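Local structure of flagellar motor switch protein FliG (Thermotoga maritima, 3AJC) at residues 15-20 with 44-49; 3-8 with 28-33; 145-150 with 172-177; 150-155 with 183-188. The protein probably forms part of the flagellar switch complex at the basal-body base, which contacts motor components determining the direction of rotation and interacts with chemotaxis proteins such as CheY. All coordinates share one frame; numbering follows the deposited sequence.

The four contacts form two pairs at opposite ends of this all-helical chain, which holds the middle and C-terminal domains of FliG. Contacts 1 and 2 have centres 13 Å apart and touch each other. Their segments alternate along the chain, and they join the consecutive helices 14-21, 25-33 and 37-46 and the loop before them, near the EHPQR motif, important for interaction with FliM. Contacts 3 and 4, with centres 12 Å apart, lie in the C-terminal domain, share Val-150 and both draw on helix 176-187; Met-174 touches Leu-155 between them. The centres of contacts 1 and 3 are 46 Å apart, and the two pairs follow in series, consistent with separately packed helical units.

Contact 1. Residues 15-20 with 44-49; sequences QLVNFL and LGALPE
Val-17 on helix 14-21 meets Ala-46 and Leu-47 in segment 44-49, toward the C-terminal part of helix 37-46. Its two methyls divide the work. CG1, placed anti to the backbone N (chi1 170°), lies 3.5 Å from the carbonyl O of Ala-46 and 4.0 Å from CD2 of Leu-47, whereas CG2 rests against Ala-46 CB at 3.8 Å. The Val-17 and Leu-47 side chains cross obliquely. One helical turn on, Leu-20 adds its CB, 4.3 Å from the same Leu-47 CD2, so this one methyl serves both residues of the helix. The buried side of the contact is made by Leu-20 and Leu-47: Leu-20 also packs on Ile-43, and Leu-47 reaches Ile-28 of helix 25-33. The other side lies nearer to solvent, for Ala-46 is exposed although Val-17 approaches it most closely. A backbone bond from Leu-47 N to Leu-44 O (3.1 Å) holds the turn that brings the leucine inward. Helices 14-21 and 37-46 are thus joined directly, with helix 25-33, which lies between them in sequence, packing on Leu-47 as well: successive short helices set against one another, as befits the all-helical FliG middle domain.

Contact 2. Residues 3-8 with 28-33; sequences KPFSFV and IAVVLS
Phe-5 lays its ring over Val-31 of helix 25-33. Lys-3 opens a type II beta turn that runs through Pro-4 and Phe-5 to Ser-6; Phe-5, at the third position, takes the positive phi of such a turn (67°). Its CG stands anti to the carbonyl carbon (chi1 -61°), which directs the ring at the helix. One ring face covers the Val-31 backbone: CA of Val-31 sits 4.1 Å from the centroid of the Phe-5 ring, only 6° off the normal, a CH-pi contact. Both Val-31 methyls also touch the ring, CG2 reaching Phe-5 CE1 at 3.5 Å and CG1 reaching CD1 at 3.7 Å, while the two side chains cross at about a right angle. Val-30 CG1 comes obliquely to Phe-5 CE2 at 4.4 Å, and the ring of Tyr-34 meets that of Phe-5 from outside the two segments. An alanine here would take away the ring and is likely to open a gap over Val-31 and leave the loop without the ring's hold on the helix. After Phe-5, a backbone bond from Val-8 N to Phe-5 O (2.9 Å) keeps the chain curled, and Val-8 turns in to pack on Leu-35. On the helix itself Ser-33 OG donates to Val-30 O at 3.1 Å. A type II turn and a CH-pi contact thus join the loop before helix 14-21 to helix 25-33, the helix that begins within the EHPQR motif, important for interaction with FliM.

Contact 3. Residues 145-150 with 172-177; sequences LVLREV and KNMSKR
Apolar contact between the C-terminal part of helix 140-147 and the loop leading into helix 176-187 is carried by one methyl, CD1 of Leu-147, in the FliG C-terminal domain. With CG of Leu-147 anti to the carbonyl carbon (chi1 -66°) and the chain extended beyond it, this methyl is carried out to the loop. There it meets CG of Met-174 at 3.5 Å, tighter than usual for two carbons, and the carbonyl O of Asn-173 at 3.3 Å; Asn-173 CB follows at 4.1 Å from the same CD1. The Leu-147 and Met-174 side chains cross at about a right angle, and the Met-174 side chain continues to Leu-155 of helix 152-159.

Hydrogen bonds fix the backbone on both sides. A type I beta turn from Leu-147 to Val-150, with Val-150 N bonded to Leu-147 O at 3.0 Å, turns the chain away from helix 140-147. Across the contact, Ser-175 is the N-cap of helix 176-187, its OG accepting from Ala-178 N. The amide of Asn-173 points away from Leu-147 and is held at both ends, ND2 by Lys-169 O and OD1 by Gln-144 NE2. The amide of Asn-173 and the hydroxyl of Ser-175 are thus engaged elsewhere, and what faces Leu-147 is two methylenes, Met-174 CG and Asn-173 CB, and the side of a carbonyl O, consistent with a small van der Waals contact without directional bonds between the segments.

Contact 4. Residues 150-155 with 183-188; sequences VDTRDL and KDELEY
Glu-185 faces Arg-153 and Thr-152 in a surface helix-helix contact of the FliG C-terminal domain, between the first turn of helix 152-159 and the last turns of helix 176-187. Of the three residues Glu-185 has most surface buried. Its CG is anti to the backbone N and the chain then bends (chi2 65°), which swings the carboxylate toward Arg-153. Its CB meanwhile rests on the methyl of Thr-152, with CG2 of Thr-152 3.9 Å from Glu-185 CB, and the Glu-185 side chain also touches Ala-156 one turn further on. Arg-153 extends from CG to NE past the acid, so that OE1 of Glu-185 lies alongside its methylenes as well as its charge. The salt bridge, NE of Arg-153 to OE1 of Glu-185, spans 3.5 Å; the guanidinium and carboxylate planes stand 74° apart, far from the flat two-pronged pairing, which suggests a mainly electrostatic attraction. At the start of the same helix, Asp-151 serves as N-cap of helix 152-159, its OD1 accepting from Asp-154 N at 3.0 Å from above the carboxylate plane. The nearest approach of the ion pair is through carbon: Arg-153 CG comes within 3.3 Å of Glu-185 OE1.

Contact 1. Residues 15-20 with 44-49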
loop_
_atom_site.group_PDB
_atom_site.type_symbol
_atom_site.label_atom_id
_atom_site.label_comp_id
_atom_site.label_asym_id
_atom_site.label_seq_id
_atom_site.Cartn_x
_atom_site.Cartn_y
_atom_site.Cartn_z
ATOM N N GLN A 15 -11.417 -22.920 -9.896
ATOM C CA GLN A 15 -12.687 -22.629 -10.555
ATOM C C GLN A 15 -12.813 -21.105 -10.466
ATOM O O GLN A 15 -13.358 -20.464 -11.365
ATOM C CB GLN A 15 -13.853 -23.366 -9.857
ATOM C CG GLN A 15 -13.522 -24.188 -8.599
ATOM C CD GLN A 15 -12.653 -25.444 -8.827
ATOM O OE1 GLN A 15 -12.663 -26.045 -9.903
ATOM N NE2 GLN A 15 -11.919 -25.852 -7.788
ATOM N N LEU A 16 -12.240 -20.513 -9.418
ATOM C CA LEU A 16 -12.284 -19.057 -9.295
ATOM C C LEU A 16 -11.580 -18.371 -10.481
ATOM O O LEU A 16 -12.164 -17.518 -11.152
ATOM C CB LEU A 16 -11.661 -18.589 -7.968
ATOM C CG LEU A 16 -11.787 -17.084 -7.653
ATOM C CD1 LEU A 16 -13.163 -16.567 -8.065
ATOM C CD2 LEU A 16 -11.557 -16.836 -6.166
ATOM N N VAL A 17 -10.324 -18.734 -10.727
ATOM C CA VAL A 17 -9.567 -18.161 -11.838
ATOM C C VAL A 17 -10.215 -18.576 -13.155
ATOM O O VAL A 17 -10.179 -17.839 -14.138
ATOM C CB VAL A 17 -8.105 -18.656 -11.822
ATOM C CG1 VAL A 17 -7.399 -18.257 -13.101
ATOM C CG2 VAL A 17 -7.382 -18.079 -10.622
ATOM N N ASN A 18 -10.817 -19.760 -13.158
ATOM C CA ASN A 18 -11.477 -20.296 -14.345
ATOM C C ASN A 18 -12.543 -19.353 -14.908
ATOM O O ASN A 18 -12.586 -19.097 -16.112
ATOM C CB ASN A 18 -12.118 -21.648 -14.015
ATOM C CG ASN A 18 -12.804 -22.281 -15.215
ATOM O OD1 ASN A 18 -13.610 -23.206 -15.070
ATOM N ND2 ASN A 18 -12.479 -21.794 -16.410
ATOM N N PHE A 19 -13.403 -18.843 -14.036
ATOM C CA PHE A 19 -14.471 -17.947 -14.461
ATOM C C PHE A 19 -13.989 -16.543 -14.801
ATOM O O PHE A 19 -14.405 -15.971 -15.807
ATOM C CB PHE A 19 -15.546 -17.856 -13.375
ATOM C CG PHE A 19 -16.101 -19.188 -12.955
ATOM C CD1 PHE A 19 -15.783 -19.728 -11.712
ATOM C CD2 PHE A 19 -16.931 -19.911 -13.803
ATOM C CE1 PHE A 19 -16.286 -20.967 -11.316
ATOM C CE2 PHE A 19 -17.441 -21.152 -13.417
ATOM C CZ PHE A 19 -17.113 -21.679 -12.170
ATOM N N LEU A 20 -13.117 -15.988 -13.962
ATOM C CA LEU A 20 -12.603 -14.637 -14.185
ATOM C C LEU A 20 -11.820 -14.512 -15.489
ATOM O O LEU A 20 -11.896 -13.486 -16.160
ATOM C CB LEU A 20 -11.727 -14.192 -13.004
ATOM C CG LEU A 20 -12.417 -13.971 -11.648
ATOM C CD1 LEU A 20 -11.386 -13.587 -10.599
ATOM C CD2 LEU A 20 -13.465 -12.873 -11.768
ATOM N N LEU A 44 -4.751 -12.572 -9.253
ATOM C CA LEU A 44 -4.110 -11.826 -10.320
ATOM C C LEU A 44 -2.920 -12.573 -10.892
ATOM O O LEU A 44 -2.778 -12.704 -12.110
ATOM C CB LEU A 44 -3.651 -10.461 -9.806
ATOM C CG LEU A 44 -2.986 -9.543 -10.836
ATOM C CD1 LEU A 44 -3.905 -9.407 -12.035
ATOM C CD2 LEU A 44 -2.694 -8.161 -10.221
ATOM N N GLY A 45 -2.059 -13.066 -10.012
ATOM C CA GLY A 45 -0.883 -13.776 -10.479
ATOM C C GLY A 45 -1.201 -15.089 -11.166
ATOM O O GLY A 45 -0.359 -15.626 -11.882
ATOM N N ALA A 46 -2.407 -15.607 -10.953
ATOM C CA ALA A 46 -2.803 -16.867 -11.562
ATOM C C ALA A 46 -3.580 -16.640 -12.848
ATOM O O ALA A 46 -3.948 -17.599 -13.529
ATOM C CB ALA A 46 -3.635 -17.686 -10.589
ATOM N N LEU A 47 -3.837 -15.375 -13.179
ATOM C CA LEU A 47 -4.556 -15.050 -14.405
ATOM C C LEU A 47 -3.624 -15.115 -15.613
ATOM O O LEU A 47 -2.400 -15.030 -15.479
ATOM C CB LEU A 47 -5.158 -13.646 -14.332
ATOM C CG LEU A 47 -6.385 -13.443 -13.444
ATOM C CD1 LEU A 47 -6.800 -11.975 -13.492
ATOM C CD2 LEU A 47 -7.519 -14.334 -13.915
ATOM N N PRO A 48 -4.194 -15.270 -16.814
ATOM C CA PRO A 48 -3.359 -15.332 -18.019
ATOM C C PRO A 48 -2.483 -14.082 -18.096
ATOM O O PRO A 48 -2.965 -12.958 -17.939
ATOM C CB PRO A 48 -4.387 -15.383 -19.151
ATOM C CG PRO A 48 -5.546 -16.108 -18.524
ATOM C CD PRO A 48 -5.618 -15.459 -17.143
ATOM N N GLU A 49 -1.196 -14.289 -18.325
ATOM C CA GLU A 49 -0.235 -13.203 -18.431
ATOM C C GLU A 49 -0.773 -11.964 -19.165
ATOM O O GLU A 49 -0.583 -10.834 -18.707
ATOM C CB GLU A 49 1.027 -13.747 -19.117
ATOM C CG GLU A 49 1.503 -12.991 -20.347
ATOM C CD GLU A 49 2.446 -11.862 -19.997
ATOM O OE1 GLU A 49 1.999 -10.891 -19.346
ATOM O OE2 GLU A 49 3.640 -11.953 -20.365
#

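Contact 2. Residues 3-8 with 28-33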
loop_
_atom_site.group_PDB
_atom_site.type_symbol
_atom_site.label_atom_id
_atom_site.label_comp_id
_atom_site.label_asym_id
_atom_site.label_seq_id
_atom_site.Cartn_x
_atom_site.Cartn_y
_atom_site.Cartn_z
ATOM N N LYS A 3 -20.280 -7.220 2.770
ATOM C CA LYS A 3 -19.491 -6.728 1.658
ATOM C C LYS A 3 -19.613 -7.588 0.389
ATOM O O LYS A 3 -19.657 -8.834 0.450
ATOM C CB LYS A 3 -18.053 -6.625 2.080
ATOM C CG LYS A 3 -17.257 -5.731 1.141
ATOM C CD LYS A 3 -15.854 -5.442 1.626
ATOM C CE LYS A 3 -15.211 -4.334 0.810
ATOM N NZ LYS A 3 -13.789 -4.300 1.233
ATOM N N PRO A 4 -19.680 -6.922 -0.776
ATOM C CA PRO A 4 -19.802 -7.573 -2.079
ATOM C C PRO A 4 -18.646 -8.555 -2.303
ATOM O O PRO A 4 -17.522 -8.316 -1.837
ATOM C CB PRO A 4 -19.800 -6.391 -3.050
ATOM C CG PRO A 4 -20.385 -5.247 -2.255
ATOM C CD PRO A 4 -19.724 -5.451 -0.905
ATOM N N PHE A 5 -18.931 -9.670 -2.977
ATOM C CA PHE A 5 -17.910 -10.679 -3.286
ATOM C C PHE A 5 -17.404 -11.349 -2.051
ATOM O O PHE A 5 -16.415 -12.077 -2.126
ATOM C CB PHE A 5 -16.737 -10.050 -4.054
ATOM C CG PHE A 5 -17.164 -9.468 -5.350
ATOM C CD1 PHE A 5 -17.464 -10.293 -6.417
ATOM C CD2 PHE A 5 -17.414 -8.111 -5.482
ATOM C CE1 PHE A 5 -18.021 -9.787 -7.580
ATOM C CE2 PHE A 5 -17.979 -7.604 -6.666
ATOM C CZ PHE A 5 -18.279 -8.451 -7.704
ATOM N N SER A 6 -18.063 -11.098 -0.925
ATOM C CA SER A 6 -17.658 -11.712 0.310
ATOM C C SER A 6 -17.719 -13.232 0.235
ATOM O O SER A 6 -17.099 -13.877 1.068
ATOM C CB SER A 6 -18.545 -11.233 1.447
ATOM O OG SER A 6 -18.874 -12.322 2.290
ATOM N N PHE A 7 -18.450 -13.812 -0.720
ATOM C CA PHE A 7 -18.526 -15.271 -0.789
ATOM C C PHE A 7 -17.278 -15.854 -1.468
ATOM O O PHE A 7 -17.200 -17.071 -1.698
ATOM C CB PHE A 7 -19.785 -15.698 -1.563
ATOM C CG PHE A 7 -19.774 -15.254 -3.003
ATOM C CD1 PHE A 7 -20.424 -14.089 -3.407
ATOM C CD2 PHE A 7 -18.952 -15.896 -3.922
ATOM C CE1 PHE A 7 -20.224 -13.564 -4.702
ATOM C CE2 PHE A 7 -18.754 -15.374 -5.206
ATOM C CZ PHE A 7 -19.387 -14.212 -5.588
ATOM N N VAL A 8 -16.313 -14.990 -1.780
ATOM C CA VAL A 8 -15.104 -15.427 -2.454
ATOM C C VAL A 8 -14.186 -16.313 -1.635
ATOM O O VAL A 8 -13.649 -17.274 -2.167
ATOM C CB VAL A 8 -14.299 -14.230 -2.991
ATOM C CG1 VAL A 8 -12.794 -14.460 -2.793
ATOM C CG2 VAL A 8 -14.569 -14.062 -4.486
ATOM N N ILE A 28 -13.027 -7.831 -14.132
ATOM C CA ILE A 28 -12.052 -8.503 -13.278
ATOM C C ILE A 28 -11.556 -7.509 -12.230
ATOM O O ILE A 28 -11.484 -7.830 -11.043
ATOM C CB ILE A 28 -10.847 -9.025 -14.105
ATOM C CG1 ILE A 28 -11.324 -10.104 -15.086
ATOM C CG2 ILE A 28 -9.768 -9.577 -13.171
ATOM C CD1 ILE A 28 -10.219 -10.673 -15.971
ATOM N N ALA A 29 -11.230 -6.302 -12.688
ATOM C CA ALA A 29 -10.756 -5.229 -11.819
ATOM C C ALA A 29 -11.746 -4.968 -10.685
ATOM O O ALA A 29 -11.355 -4.782 -9.528
ATOM C CB ALA A 29 -10.559 -3.972 -12.628
ATOM N N VAL A 30 -13.032 -4.968 -11.014
ATOM C CA VAL A 30 -14.074 -4.728 -10.021
ATOM C C VAL A 30 -14.126 -5.788 -8.932
ATOM O O VAL A 30 -14.220 -5.463 -7.740
ATOM C CB VAL A 30 -15.476 -4.643 -10.681
ATOM C CG1 VAL A 30 -16.558 -4.740 -9.621
ATOM C CG2 VAL A 30 -15.607 -3.335 -11.438
ATOM N N VAL A 31 -14.090 -7.051 -9.336
ATOM C CA VAL A 31 -14.149 -8.142 -8.374
ATOM C C VAL A 31 -12.950 -8.131 -7.433
ATOM O O VAL A 31 -13.105 -8.262 -6.224
ATOM C CB VAL A 31 -14.194 -9.525 -9.075
ATOM C CG1 VAL A 31 -14.181 -10.639 -8.017
ATOM C CG2 VAL A 31 -15.434 -9.635 -9.950
ATOM N N LEU A 32 -11.755 -7.967 -7.989
ATOM C CA LEU A 32 -10.538 -7.984 -7.182
ATOM C C LEU A 32 -10.412 -6.790 -6.249
ATOM O O LEU A 32 -9.924 -6.931 -5.119
ATOM C CB LEU A 32 -9.289 -8.056 -8.075
ATOM C CG LEU A 32 -9.078 -9.244 -9.032
ATOM C CD1 LEU A 32 -7.588 -9.403 -9.341
ATOM C CD2 LEU A 32 -9.586 -10.507 -8.400
ATOM N N SER A 33 -10.841 -5.617 -6.714
ATOM C CA SER A 33 -10.742 -4.419 -5.886
ATOM C C SER A 33 -11.613 -4.548 -4.637
ATOM O O SER A 33 -11.466 -3.768 -3.695
ATOM C CB SER A 33 -11.124 -3.160 -6.687
ATOM O OG SER A 33 -12.527 -3.006 -6.777
#

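Contact 3. Residues 145-150 with 172-177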
loop_
_atom_site.group_PDB
_atom_site.type_symbol
_atom_site.label_atom_id
_atom_site.label_comp_id
_atom_site.label_asym_id
_atom_site.label_seq_id
_atom_site.Cartn_x
_atom_site.Cartn_y
_atom_site.Cartn_z
ATOM N N LEU A 145 15.208 13.393 8.802
ATOM C CA LEU A 145 14.216 14.326 8.282
ATOM C C LEU A 145 12.819 13.866 8.730
ATOM O O LEU A 145 12.005 14.657 9.218
ATOM C CB LEU A 145 14.277 14.329 6.754
ATOM C CG LEU A 145 13.721 15.533 5.993
ATOM C CD1 LEU A 145 14.846 16.561 5.815
ATOM C CD2 LEU A 145 13.188 15.091 4.627
ATOM N N VAL A 146 12.558 12.571 8.559
ATOM C CA VAL A 146 11.275 11.977 8.910
ATOM C C VAL A 146 10.976 12.022 10.412
ATOM O O VAL A 146 9.862 12.357 10.817
ATOM C CB VAL A 146 11.217 10.501 8.414
ATOM C CG1 VAL A 146 9.914 9.819 8.859
ATOM C CG2 VAL A 146 11.345 10.473 6.900
ATOM N N LEU A 147 11.973 11.685 11.224
ATOM C CA LEU A 147 11.822 11.664 12.676
ATOM C C LEU A 147 11.341 12.980 13.293
ATOM O O LEU A 147 10.538 12.983 14.232
ATOM C CB LEU A 147 13.138 11.230 13.323
ATOM C CG LEU A 147 13.544 9.782 13.016
ATOM C CD1 LEU A 147 14.790 9.430 13.801
ATOM C CD2 LEU A 147 12.415 8.832 13.377
ATOM N N ARG A 148 11.809 14.100 12.761
ATOM C CA ARG A 148 11.389 15.391 13.286
ATOM C C ARG A 148 9.892 15.620 13.112
ATOM O O ARG A 148 9.325 16.528 13.723
ATOM C CB ARG A 148 12.171 16.518 12.604
ATOM C CG ARG A 148 13.623 16.610 13.066
ATOM C CD ARG A 148 14.404 17.659 12.281
ATOM N NE ARG A 148 14.378 17.384 10.850
ATOM C CZ ARG A 148 15.189 17.956 9.966
ATOM N NH1 ARG A 148 16.095 18.836 10.375
ATOM N NH2 ARG A 148 15.098 17.648 8.675
ATOM N N GLU A 149 9.253 14.786 12.291
ATOM C CA GLU A 149 7.822 14.914 12.021
ATOM C C GLU A 149 6.975 13.880 12.758
ATOM O O GLU A 149 5.764 13.809 12.546
ATOM C CB GLU A 149 7.579 14.764 10.524
ATOM C CG GLU A 149 8.521 15.596 9.668
ATOM C CD GLU A 149 8.016 17.005 9.438
ATOM O OE1 GLU A 149 8.831 17.873 9.053
ATOM O OE2 GLU A 149 6.801 17.240 9.629
ATOM N N VAL A 150 7.600 13.091 13.628
ATOM C CA VAL A 150 6.885 12.042 14.344
ATOM C C VAL A 150 6.835 12.212 15.859
ATOM O O VAL A 150 7.873 12.317 16.504
ATOM C CB VAL A 150 7.523 10.662 14.039
ATOM C CG1 VAL A 150 6.678 9.535 14.677
ATOM C CG2 VAL A 150 7.660 10.482 12.516
ATOM N N LYS A 172 19.483 4.885 16.223
ATOM C CA LYS A 172 20.746 5.582 16.035
ATOM C C LYS A 172 20.604 6.895 15.262
ATOM O O LYS A 172 21.570 7.641 15.110
ATOM C CB LYS A 172 21.783 4.667 15.368
ATOM C CG LYS A 172 21.535 4.244 13.929
ATOM C CD LYS A 172 22.650 3.263 13.525
ATOM C CE LYS A 172 22.487 2.669 12.124
ATOM N NZ LYS A 172 22.790 3.599 10.997
ATOM N N ASN A 173 19.392 7.192 14.803
ATOM C CA ASN A 173 19.145 8.416 14.049
ATOM C C ASN A 173 18.290 9.452 14.779
ATOM O O ASN A 173 17.903 10.462 14.195
ATOM C CB ASN A 173 18.502 8.071 12.702
ATOM C CG ASN A 173 19.533 7.702 11.636
ATOM O OD1 ASN A 173 20.288 8.557 11.167
ATOM N ND2 ASN A 173 19.567 6.428 11.254
ATOM N N MET A 174 18.001 9.209 16.053
ATOM C CA MET A 174 17.198 10.141 16.846
ATOM C C MET A 174 18.075 11.048 17.702
ATOM O O MET A 174 19.231 10.720 17.984
ATOM C CB MET A 174 16.267 9.377 17.780
ATOM C CG MET A 174 15.290 8.444 17.112
ATOM S SD MET A 174 14.282 7.667 18.372
ATOM C CE MET A 174 14.418 6.001 17.939
ATOM N N SER A 175 17.525 12.186 18.119
ATOM C CA SER A 175 18.270 13.088 18.987
ATOM C C SER A 175 18.289 12.388 20.347
ATOM O O SER A 175 17.365 11.629 20.683
ATOM C CB SER A 175 17.565 14.442 19.111
ATOM O OG SER A 175 16.318 14.323 19.793
ATOM N N LYS A 176 19.338 12.631 21.121
ATOM C CA LYS A 176 19.456 12.021 22.435
ATOM C C LYS A 176 18.218 12.281 23.278
ATOM O O LYS A 176 17.735 11.388 23.974
ATOM C CB LYS A 176 20.701 12.551 23.153
ATOM C CG LYS A 176 22.011 11.905 22.716
ATOM C CD LYS A 176 22.121 10.479 23.253
ATOM C CE LYS A 176 23.412 9.802 22.803
ATOM N NZ LYS A 176 23.514 8.392 23.292
ATOM N N ARG A 177 17.693 13.500 23.206
ATOM C CA ARG A 177 16.508 13.845 23.983
ATOM C C ARG A 177 15.273 13.113 23.467
ATOM O O ARG A 177 14.439 12.688 24.256
ATOM C CB ARG A 177 16.291 15.375 24.011
ATOM C CG ARG A 177 15.650 16.023 22.791
ATOM C CD ARG A 177 15.776 17.572 22.846
ATOM N NE ARG A 177 15.362 18.168 24.125
ATOM C CZ ARG A 177 14.101 18.372 24.505
ATOM N NH1 ARG A 177 13.091 18.042 23.708
ATOM N NH2 ARG A 177 13.840 18.882 25.708
#

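Contact 4. Residues 150-155 with 183-188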
loop_
_atom_site.group_PDB
_atom_site.type_symbol
_atom_site.label_atom_id
_atom_site.label_comp_id
_atom_site.label_asym_id
_atom_site.label_seq_id
_atom_site.Cartn_x
_atom_site.Cartn_y
_atom_site.Cartn_z
ATOM N N VAL A 150 7.600 13.091 13.628
ATOM C CA VAL A 150 6.885 12.042 14.344
ATOM C C VAL A 150 6.835 12.212 15.859
ATOM O O VAL A 150 7.873 12.317 16.504
ATOM C CB VAL A 150 7.523 10.662 14.039
ATOM C CG1 VAL A 150 6.678 9.535 14.677
ATOM C CG2 VAL A 150 7.660 10.482 12.516
ATOM N N ASP A 151 5.635 12.212 16.430
ATOM C CA ASP A 151 5.505 12.353 17.880
ATOM C C ASP A 151 5.941 11.068 18.576
ATOM O O ASP A 151 5.859 9.967 18.016
ATOM C CB ASP A 151 4.068 12.708 18.282
ATOM C CG ASP A 151 3.076 11.610 17.943
ATOM O OD1 ASP A 151 2.730 10.801 18.828
ATOM O OD2 ASP A 151 2.643 11.556 16.774
ATOM N N THR A 152 6.417 11.229 19.803
ATOM C CA THR A 152 6.904 10.120 20.599
ATOM C C THR A 152 6.001 8.900 20.645
ATOM O O THR A 152 6.464 7.782 20.416
ATOM C CB THR A 152 7.171 10.572 22.048
ATOM O OG1 THR A 152 8.132 11.629 22.035
ATOM C CG2 THR A 152 7.690 9.408 22.899
ATOM N N ARG A 153 4.721 9.099 20.946
ATOM C CA ARG A 153 3.829 7.957 21.059
ATOM C C ARG A 153 3.616 7.183 19.764
ATOM O O ARG A 153 3.543 5.955 19.775
ATOM C CB ARG A 153 2.478 8.377 21.631
ATOM C CG ARG A 153 1.593 7.183 21.977
ATOM C CD ARG A 153 0.543 7.554 23.011
ATOM N NE ARG A 153 -0.006 6.369 23.666
ATOM C CZ ARG A 153 -0.901 5.557 23.114
ATOM N NH1 ARG A 153 -1.364 5.801 21.894
ATOM N NH2 ARG A 153 -1.317 4.491 23.780
ATOM N N ASP A 154 3.499 7.886 18.648
ATOM C CA ASP A 154 3.308 7.189 17.391
ATOM C C ASP A 154 4.550 6.370 17.061
ATOM O O ASP A 154 4.453 5.257 16.545
ATOM C CB ASP A 154 2.998 8.173 16.273
ATOM C CG ASP A 154 1.555 8.614 16.291
ATOM O OD1 ASP A 154 0.675 7.747 16.507
ATOM O OD2 ASP A 154 1.293 9.813 16.083
ATOM N N LEU A 155 5.712 6.921 17.390
ATOM C CA LEU A 155 6.967 6.244 17.134
ATOM C C LEU A 155 7.017 4.960 17.959
ATOM O O LEU A 155 7.320 3.893 17.437
ATOM C CB LEU A 155 8.135 7.160 17.499
ATOM C CG LEU A 155 9.531 6.843 16.966
ATOM C CD1 LEU A 155 9.454 6.426 15.491
ATOM C CD2 LEU A 155 10.421 8.088 17.134
ATOM N N LYS A 183 12.271 6.006 25.022
ATOM C CA LYS A 183 12.514 4.929 25.984
ATOM C C LYS A 183 11.541 5.000 27.152
ATOM O O LYS A 183 11.034 3.970 27.611
ATOM C CB LYS A 183 13.953 4.973 26.493
ATOM C CG LYS A 183 14.989 4.687 25.421
ATOM C CD LYS A 183 16.398 4.735 26.004
ATOM C CE LYS A 183 17.433 4.366 24.956
ATOM N NZ LYS A 183 18.844 4.420 25.424
ATOM N N ASP A 184 11.281 6.218 27.629
ATOM C CA ASP A 184 10.344 6.417 28.730
ATOM C C ASP A 184 8.957 5.924 28.357
ATOM O O ASP A 184 8.304 5.233 29.142
ATOM C CB ASP A 184 10.239 7.889 29.101
ATOM C CG ASP A 184 11.065 8.236 30.309
ATOM O OD1 ASP A 184 12.263 8.551 30.129
ATOM O OD2 ASP A 184 10.514 8.174 31.437
ATOM N N GLU A 185 8.506 6.298 27.160
ATOM C CA GLU A 185 7.197 5.885 26.684
ATOM C C GLU A 185 7.121 4.362 26.655
ATOM O O GLU A 185 6.196 3.770 27.212
ATOM C CB GLU A 185 6.939 6.461 25.290
ATOM C CG GLU A 185 5.660 5.974 24.609
ATOM C CD GLU A 185 4.388 6.399 25.325
ATOM O OE1 GLU A 185 3.304 6.326 24.704
ATOM O OE2 GLU A 185 4.463 6.800 26.505
ATOM N N LEU A 186 8.100 3.729 26.018
ATOM C CA LEU A 186 8.127 2.272 25.928
ATOM C C LEU A 186 8.022 1.599 27.303
ATOM O O LEU A 186 7.228 0.678 27.493
ATOM C CB LEU A 186 9.404 1.821 25.215
ATOM C CG LEU A 186 9.508 2.299 23.763
ATOM C CD1 LEU A 186 10.911 2.082 23.226
ATOM C CD2 LEU A 186 8.479 1.564 22.922
ATOM N N GLU A 187 8.814 2.070 28.260
ATOM C CA GLU A 187 8.807 1.513 29.609
ATOM C C GLU A 187 7.440 1.525 30.285
ATOM O O GLU A 187 7.074 0.562 30.959
ATOM C CB GLU A 187 9.799 2.267 30.494
ATOM C CG GLU A 187 11.253 2.005 30.151
ATOM C CD GLU A 187 12.201 2.898 30.929
ATOM O OE1 GLU A 187 13.431 2.683 30.841
ATOM O OE2 GLU A 187 11.715 3.818 31.621
ATOM N N TYR A 188 6.694 2.613 30.116
ATOM C CA TYR A 188 5.379 2.725 30.741
ATOM C C TYR A 188 4.232 2.632 29.751
ATOM O O TYR A 188 3.135 3.128 30.016
ATOM C CB TYR A 188 5.255 4.043 31.507
ATOM C CG TYR A 188 6.326 4.256 32.543
ATOM C CD1 TYR A 188 7.419 5.080 32.279
ATOM C CD2 TYR A 188 6.254 3.632 33.785
ATOM C CE1 TYR A 188 8.413 5.279 33.226
ATOM C CE2 TYR A 188 7.244 3.822 34.741
ATOM C CZ TYR A 188 8.319 4.647 34.457
ATOM O OH TYR A 188 9.293 4.840 35.407
#